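Local atomic coordinates of putative LacI-family transcriptional regulator (Bacteroides fragilis, PDB entry 3GBV), a protein that is a putative LacI-family transcriptional regulator that probably senses a small effector through its periplasmic-binding-protein-like domain. Residues 22-27 and 98-103; 11-16 and 260-265; 30-35 and 45-50. All coordinates share one frame; numbering follows the deposited sequence.

Interaction 1: residues 22-27 and 98-103; sequences EYWTDV and IYIDSQ
The indole of Trp24 meets the chain segment 98-103 with the outer end of its six-membered ring. Asp101 CB sits at the ring edge, near its plane, 4.1 Å from Trp24 CH2, and the carboxylate plane beyond it stands 82° from that of the indole. Ile100 CD1 approaches the same ring obliquely, 4.3 Å from Trp24 CZ3. One face of the indole is taken by its own neighbour, with Tyr23 CD2 lying 3.6 Å above the indole plane and over its centre, while Trp24 CD2 in turn lies at the edge of the phenol ring, in its plane. Trp24 also touches Leu15 and Pro16 of strand 9-16, and its ring meets that of His18.

Deeper along the helix, Val27 CG1 reaches the same Ile100 methyl, CD1, at 4.3 Å, and the isoleucine thereby bridges two side chains one helical turn apart. Polar chemistry enters through a water: it accepts a bond from Tyr23 OH at 2.6 Å and donates one to Asp101 OD1 at 3.1 Å. With CG anti to the backbone N (chi1 -167°), Asp101 holds OD1 out toward this water; the residue's positive phi (74°) turns the chain away from strand 97-100, and its backbone O accepts a hydrogen bond from Gln153 NE2.

In this fold, the C-terminal ends of the parallel strands and the first turns of the helices that follow them face the cleft between two lobes, where relatives bind their effectors. A molecule of 1,2-ethanediol beside the Asp101 side chain, probably from the crystallisation liquor, is consistent with a pocket here. The contact is thus apolar on its buried side and water-mediated on its polar side: no direct hydrogen bond joins the two segments, and a single water bridges phenol and carboxylate.

Interaction 2: residues 11-16 and 260-265; sequences FACLLP and NSIKTL
Strand 11-16 and helix 260-265 run roughly antiparallel, their axes at 150° and 10.4 Å apart at closest approach, with Phe11 and Ile262 the nearest pair along the backbones. This is a helix laid on one face of a parallel sheet, and the strand sends Phe11 and Cys13 toward it from alternate positions. Phe11 does most of the work. Leu265 CB lies over one face of its ring, 4.0 Å from the centroid and 17° off the ring normal, a CH-pi contact displaced toward the rim at CE1. Further back, Leu265 CD1 rests 3.9 Å from Phe11 CD1; the leucine and phenylalanine lie alongside one another, pointing opposite ways.

Ile262 divides its branches between two partners. Its CG2, anti to the backbone nitrogen, meets the phenyl ring obliquely, 3.9 Å from Phe11 CD2; the other branch carries CD1 to Cys13 SG at 4.0 Å. Within the helix, Thr264 OG1 folds back to Asn260 O at 2.7 Å, and Thr264 N reaches that oxygen from the opposite face of its plane.

Helix 254-270 also touches strands 72-75, 97-100 and 111-114, so one element late in the sequence spans much of the parallel sheet, most of whose strands come from the first half of the chain. Across this interface the chemistry is apolar and buried: no hydrogen bond joins strand to helix, leaving cohesion between them to dispersion and the CH-pi contact.

Interaction 3: residues 30-35 and 45-50; sequences GIREAV and ANITHY
Helix 30-35 and strand 45-50 lie almost antiparallel, 163° between their directions and 9.8 Å apart at the axes, and come nearest at Val35 and Ala45. They are the second and third elements of a beta-alpha-beta unit, strand 9-16, helix 23-37 and strand 43-50, the repeated building block of a Rossmann-like lobe. The methyl of Ala45, on the outermost strand of the sheet within this chain, is the point where two helix side chains converge. Ile31 CG2 presses on Ala45 CB at 3.5 Å, tighter than usual for two carbons, and Val35 CG2 meets the same methyl at 3.6 Å; these branches come from residues one turn apart. Ile31 continues inward to Cys13 and to Ile262 of helix 254-270.

Toward solvent the contact changes character. The Arg32 chain, bent at chi2 (-56°), carries the guanidinium across to the strand beside Ala45 O and Ile47, whose side chain comes from the opposite direction. Ile47 CD1 packs obliquely against the group, 3.7 Å from Arg32 NH2. No direct hydrogen bond joins arginine to strand; two waters fill that role, although their bonds to the guanidinium are weak. One lies at the guanidinium edge, in its plane, accepting weakly from Arg32 NH1 and also from Ala45 N. The second accepts from Arg32 NH2 and Ile47 N, the latter at 2.8 Å, while donating to Ala45 O at 3.3 Å.

The three contacts show how two neighbouring helices pack on one face of a parallel sheet. Interaction 2 is wholly buried and wholly apolar, whereas interactions 1 and 3 each have an apolar side and a water-bridged polar side. Interactions 1 and 3 use the same helix, 23-37: its first turns meet the C-terminal end of strand 97-100 and the residue after it, Asp101, its later ones the outermost strand 43-50. Strands 9-16 and 43-50 are paired directly, Phe11 O with Asn46 N, so interactions 2 and 3 share a sheet neighbourhood. Interactions 1 and 2 join where Ile100 CD1 packs on Leu15 CD2, which links the core to the strand ends.

Interaction 1: residues 22-27 and 98-103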
# COMPACT_ATOMS: atom_id res chain seq x y z
N GLU A 22 9.34 -17.85 -5.49
CA GLU A 22 7.90 -18.02 -5.37
C GLU A 22 7.45 -17.26 -4.13
O GLU A 22 8.27 -16.68 -3.42
CB GLU A 22 7.52 -19.51 -5.29
CG GLU A 22 7.64 -20.22 -6.64
CD GLU A 22 7.11 -21.65 -6.63
OE1 GLU A 22 7.62 -22.48 -5.85
OE2 GLU A 22 6.19 -21.94 -7.42
N TYR A 23 6.15 -17.26 -3.86
CA TYR A 23 5.61 -16.52 -2.73
C TYR A 23 6.33 -16.66 -1.39
O TYR A 23 6.63 -15.67 -0.74
CB TYR A 23 4.14 -16.86 -2.52
CG TYR A 23 3.55 -16.06 -1.38
CD1 TYR A 23 3.22 -14.71 -1.54
CD2 TYR A 23 3.37 -16.64 -0.12
CE1 TYR A 23 2.75 -13.96 -0.47
CE2 TYR A 23 2.90 -15.89 0.95
CZ TYR A 23 2.59 -14.56 0.78
OH TYR A 23 2.15 -13.83 1.85
N TRP A 24 6.60 -17.89 -0.98
CA TRP A 24 7.21 -18.15 0.31
C TRP A 24 8.62 -17.64 0.54
O TRP A 24 9.05 -17.49 1.70
CB TRP A 24 7.11 -19.64 0.62
CG TRP A 24 5.71 -20.14 0.43
CD1 TRP A 24 5.22 -20.86 -0.63
CD2 TRP A 24 4.59 -19.86 1.27
NE1 TRP A 24 3.86 -21.03 -0.50
CE2 TRP A 24 3.45 -20.43 0.67
CE3 TRP A 24 4.44 -19.17 2.49
CZ2 TRP A 24 2.17 -20.34 1.22
CZ3 TRP A 24 3.17 -19.08 3.05
CH2 TRP A 24 2.05 -19.66 2.41
N THR A 25 9.35 -17.37 -0.53
CA THR A 25 10.71 -16.86 -0.37
C THR A 25 10.72 -15.56 0.45
O THR A 25 11.63 -15.32 1.25
CB THR A 25 11.35 -16.63 -1.75
OG1 THR A 25 11.46 -17.88 -2.43
CG2 THR A 25 12.73 -16.02 -1.61
N ASP A 26 9.71 -14.72 0.27
CA ASP A 26 9.63 -13.47 1.01
C ASP A 26 9.27 -13.70 2.48
O ASP A 26 9.83 -13.05 3.37
CB ASP A 26 8.62 -12.54 0.35
CG ASP A 26 9.16 -11.93 -0.93
OD1 ASP A 26 10.30 -11.42 -0.91
OD2 ASP A 26 8.44 -11.95 -1.96
N VAL A 27 8.34 -14.61 2.73
CA VAL A 27 7.95 -14.93 4.11
C VAL A 27 9.19 -15.44 4.84
O VAL A 27 9.41 -15.14 6.01
CB VAL A 27 6.86 -16.01 4.15
CG1 VAL A 27 6.55 -16.39 5.60
CG2 VAL A 27 5.61 -15.52 3.43
N ILE A 98 1.25 -20.71 15.28
CA ILE A 98 0.73 -19.56 14.56
C ILE A 98 0.38 -19.89 13.11
O ILE A 98 1.16 -20.54 12.40
CB ILE A 98 1.77 -18.41 14.55
CG1 ILE A 98 2.00 -17.92 15.98
CG2 ILE A 98 1.31 -17.29 13.63
CD1 ILE A 98 3.10 -16.90 16.10
N TYR A 99 -0.80 -19.46 12.67
CA TYR A 99 -1.20 -19.67 11.29
C TYR A 99 -0.85 -18.43 10.48
O TYR A 99 -0.96 -17.30 10.95
CB TYR A 99 -2.71 -19.90 11.15
CG TYR A 99 -3.23 -21.25 11.59
CD1 TYR A 99 -2.48 -22.42 11.39
CD2 TYR A 99 -4.50 -21.37 12.15
CE1 TYR A 99 -2.99 -23.67 11.75
CE2 TYR A 99 -5.02 -22.61 12.51
CZ TYR A 99 -4.27 -23.76 12.31
OH TYR A 99 -4.78 -24.98 12.68
N ILE A 100 -0.40 -18.67 9.26
CA ILE A 100 -0.09 -17.59 8.35
C ILE A 100 -0.82 -17.91 7.06
O ILE A 100 -0.99 -19.09 6.71
CB ILE A 100 1.41 -17.47 8.07
CG1 ILE A 100 1.99 -18.83 7.69
CG2 ILE A 100 2.12 -16.89 9.28
CD1 ILE A 100 3.47 -18.80 7.36
N ASP A 101 -1.27 -16.86 6.38
CA ASP A 101 -1.98 -16.98 5.11
C ASP A 101 -3.42 -17.48 5.22
O ASP A 101 -4.36 -16.76 4.90
CB ASP A 101 -1.19 -17.86 4.16
CG ASP A 101 -1.69 -17.76 2.75
OD1 ASP A 101 -1.67 -16.63 2.22
OD2 ASP A 101 -2.12 -18.79 2.20
N SER A 102 -3.59 -18.73 5.66
CA SER A 102 -4.92 -19.31 5.80
C SER A 102 -5.22 -19.65 7.25
O SER A 102 -4.32 -20.02 8.01
CB SER A 102 -5.04 -20.60 4.97
OG SER A 102 -4.87 -20.38 3.59
N GLN A 103 -6.49 -19.53 7.63
CA GLN A 103 -6.93 -19.87 8.98
C GLN A 103 -7.58 -21.25 8.85
O GLN A 103 -7.95 -21.67 7.75
CB GLN A 103 -7.99 -18.89 9.51
CG GLN A 103 -7.67 -17.42 9.30
CD GLN A 103 -8.75 -16.50 9.87
OE1 GLN A 103 -8.93 -16.43 11.08
NE2 GLN A 103 -9.46 -15.80 8.99
O HOH W 1 0.76 -15.30 3.53

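Interaction 2: residues 11-16 and 260-265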
# COMPACT_ATOMS: atom_id res chain seq x y z
N PHE A 11 12.01 -22.31 16.95
CA PHE A 11 10.70 -22.10 16.35
C PHE A 11 10.65 -22.85 15.04
O PHE A 11 11.38 -22.52 14.10
CB PHE A 11 10.43 -20.62 16.10
CG PHE A 11 10.54 -19.76 17.33
CD1 PHE A 11 9.93 -20.13 18.53
CD2 PHE A 11 11.24 -18.55 17.28
CE1 PHE A 11 10.00 -19.31 19.65
CE2 PHE A 11 11.33 -17.73 18.40
CZ PHE A 11 10.71 -18.11 19.59
N ALA A 12 9.79 -23.86 14.96
CA ALA A 12 9.67 -24.63 13.73
C ALA A 12 8.70 -23.94 12.76
O ALA A 12 7.55 -23.68 13.12
CB ALA A 12 9.18 -26.05 14.05
N CYS A 13 9.17 -23.65 11.56
CA CYS A 13 8.33 -22.99 10.56
C CYS A 13 8.02 -23.97 9.43
O CYS A 13 8.90 -24.33 8.65
CB CYS A 13 9.04 -21.76 10.00
SG CYS A 13 9.70 -20.65 11.28
N LEU A 14 6.77 -24.40 9.35
CA LEU A 14 6.37 -25.37 8.33
C LEU A 14 5.68 -24.66 7.16
O LEU A 14 4.58 -24.13 7.29
CB LEU A 14 5.44 -26.41 8.95
CG LEU A 14 5.12 -27.68 8.16
CD1 LEU A 14 6.41 -28.41 7.82
CD2 LEU A 14 4.18 -28.57 8.98
N LEU A 15 6.35 -24.66 6.01
CA LEU A 15 5.84 -24.01 4.82
C LEU A 15 5.83 -24.97 3.64
O LEU A 15 6.55 -25.97 3.63
CB LEU A 15 6.72 -22.81 4.46
CG LEU A 15 7.00 -21.75 5.53
CD1 LEU A 15 8.12 -20.83 5.05
CD2 LEU A 15 5.74 -20.97 5.83
N PRO A 16 4.99 -24.70 2.63
CA PRO A 16 4.89 -25.55 1.44
C PRO A 16 6.19 -25.52 0.63
O PRO A 16 6.79 -24.46 0.45
CB PRO A 16 3.74 -24.92 0.65
CG PRO A 16 2.90 -24.27 1.70
CD PRO A 16 3.93 -23.66 2.62
N ASN A 260 6.57 -10.98 11.76
CA ASN A 260 5.61 -10.95 12.87
C ASN A 260 5.33 -12.30 13.51
O ASN A 260 5.11 -12.38 14.72
CB ASN A 260 4.30 -10.33 12.40
CG ASN A 260 4.33 -8.83 12.40
OD1 ASN A 260 5.39 -8.22 12.23
ND2 ASN A 260 3.18 -8.21 12.59
N SER A 261 5.34 -13.37 12.72
CA SER A 261 5.09 -14.69 13.28
C SER A 261 6.11 -15.00 14.37
O SER A 261 5.74 -15.41 15.48
CB SER A 261 5.17 -15.78 12.20
OG SER A 261 4.04 -15.71 11.34
N ILE A 262 7.38 -14.78 14.05
CA ILE A 262 8.48 -15.04 14.97
C ILE A 262 8.45 -14.07 16.14
O ILE A 262 8.67 -14.46 17.29
CB ILE A 262 9.84 -14.89 14.26
CG1 ILE A 262 9.90 -15.79 13.03
CG2 ILE A 262 10.96 -15.25 15.23
CD1 ILE A 262 9.82 -17.27 13.34
N LYS A 263 8.17 -12.80 15.85
CA LYS A 263 8.09 -11.78 16.89
C LYS A 263 7.03 -12.19 17.92
O LYS A 263 7.27 -12.15 19.13
CB LYS A 263 7.72 -10.43 16.28
CG LYS A 263 7.62 -9.30 17.29
CD LYS A 263 7.16 -8.01 16.64
CE LYS A 263 7.06 -6.87 17.64
NZ LYS A 263 6.13 -7.20 18.76
N THR A 264 5.86 -12.59 17.42
CA THR A 264 4.75 -13.01 18.28
C THR A 264 5.15 -14.19 19.16
O THR A 264 4.78 -14.25 20.33
CB THR A 264 3.52 -13.41 17.45
OG1 THR A 264 3.13 -12.33 16.59
CG2 THR A 264 2.37 -13.77 18.38
N LEU A 265 5.89 -15.13 18.61
CA LEU A 265 6.33 -16.29 19.37
C LEU A 265 7.33 -15.87 20.44
O LEU A 265 7.29 -16.38 21.57
CB LEU A 265 6.97 -17.33 18.44
CG LEU A 265 5.98 -18.06 17.53
CD1 LEU A 265 6.72 -19.02 16.60
CD2 LEU A 265 5.00 -18.83 18.40

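Interaction 3: residues 30-35 and 45-50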
# COMPACT_ATOMS: atom_id res chain seq x y z
N GLY A 30 11.48 -12.75 5.79
CA GLY A 30 10.91 -12.14 6.98
C GLY A 30 11.36 -12.86 8.23
O GLY A 30 11.83 -12.24 9.18
N ILE A 31 11.21 -14.19 8.23
CA ILE A 31 11.60 -15.01 9.36
C ILE A 31 13.08 -14.80 9.69
O ILE A 31 13.45 -14.64 10.85
CB ILE A 31 11.35 -16.51 9.06
CG1 ILE A 31 9.83 -16.79 9.00
CG2 ILE A 31 12.00 -17.38 10.11
CD1 ILE A 31 9.48 -18.14 8.39
N ARG A 32 13.92 -14.80 8.66
CA ARG A 32 15.35 -14.61 8.87
C ARG A 32 15.65 -13.26 9.51
O ARG A 32 16.41 -13.18 10.47
CB ARG A 32 16.11 -14.74 7.54
CG ARG A 32 16.14 -16.14 6.99
CD ARG A 32 16.72 -17.08 8.02
NE ARG A 32 16.55 -18.48 7.67
CZ ARG A 32 16.88 -19.49 8.48
NH1 ARG A 32 17.39 -19.23 9.68
NH2 ARG A 32 16.70 -20.75 8.10
N GLU A 33 15.05 -12.20 8.97
CA GLU A 33 15.25 -10.87 9.51
C GLU A 33 14.86 -10.86 10.99
O GLU A 33 15.51 -10.20 11.80
CB GLU A 33 14.42 -9.85 8.74
CG GLU A 33 14.57 -8.41 9.22
CD GLU A 33 16.00 -7.88 9.11
OE1 GLU A 33 16.61 -8.04 8.02
OE2 GLU A 33 16.50 -7.32 10.11
N ALA A 34 13.81 -11.60 11.34
CA ALA A 34 13.35 -11.67 12.73
C ALA A 34 14.34 -12.42 13.62
O ALA A 34 14.57 -12.05 14.76
CB ALA A 34 11.98 -12.33 12.80
N VAL A 35 14.92 -13.50 13.09
CA VAL A 35 15.88 -14.27 13.85
C VAL A 35 17.07 -13.38 14.23
O VAL A 35 17.47 -13.33 15.39
CB VAL A 35 16.37 -15.49 13.05
CG1 VAL A 35 17.50 -16.21 13.79
CG2 VAL A 35 15.21 -16.44 12.82
N ALA A 45 15.17 -20.39 13.93
CA ALA A 45 14.01 -20.76 13.16
C ALA A 45 14.37 -21.96 12.30
O ALA A 45 15.24 -21.86 11.43
CB ALA A 45 13.58 -19.61 12.29
N ASN A 46 13.71 -23.08 12.56
CA ASN A 46 13.97 -24.29 11.79
C ASN A 46 12.90 -24.44 10.71
O ASN A 46 11.78 -24.89 10.97
CB ASN A 46 14.00 -25.52 12.70
CG ASN A 46 14.18 -26.80 11.92
OD1 ASN A 46 14.93 -26.83 10.94
ND2 ASN A 46 13.50 -27.86 12.34
N ILE A 47 13.26 -24.06 9.50
CA ILE A 47 12.35 -24.14 8.38
C ILE A 47 12.35 -25.51 7.73
O ILE A 47 13.41 -26.03 7.38
CB ILE A 47 12.72 -23.11 7.29
CG1 ILE A 47 12.77 -21.70 7.90
CG2 ILE A 47 11.72 -23.18 6.15
CD1 ILE A 47 13.23 -20.63 6.93
N THR A 48 11.18 -26.11 7.60
CA THR A 48 11.08 -27.40 6.93
C THR A 48 9.95 -27.23 5.94
O THR A 48 8.96 -26.57 6.23
CB THR A 48 10.74 -28.58 7.88
OG1 THR A 48 9.36 -28.51 8.28
CG2 THR A 48 11.62 -28.55 9.11
N HIS A 49 10.13 -27.82 4.77
CA HIS A 49 9.13 -27.74 3.72
C HIS A 49 8.37 -29.04 3.66
O HIS A 49 8.91 -30.10 3.99
CB HIS A 49 9.81 -27.45 2.40
CG HIS A 49 10.64 -26.22 2.43
ND1 HIS A 49 10.09 -24.95 2.43
CD2 HIS A 49 11.98 -26.04 2.53
CE1 HIS A 49 11.06 -24.06 2.53
NE2 HIS A 49 12.21 -24.69 2.60
N TYR A 50 7.11 -28.96 3.25
CA TYR A 50 6.28 -30.14 3.19
C TYR A 50 5.55 -30.29 1.87
O TYR A 50 5.31 -29.31 1.17
CB TYR A 50 5.25 -30.10 4.33
CG TYR A 50 4.18 -29.05 4.16
CD1 TYR A 50 3.05 -29.30 3.37
CD2 TYR A 50 4.25 -27.83 4.83
CE1 TYR A 50 2.02 -28.37 3.26
CE2 TYR A 50 3.22 -26.88 4.72
CZ TYR A 50 2.11 -27.16 3.94
OH TYR A 50 1.06 -26.26 3.88
O HOH W 2 17.98 -20.00 12.76
O HOH W 3 15.90 -23.55 8.69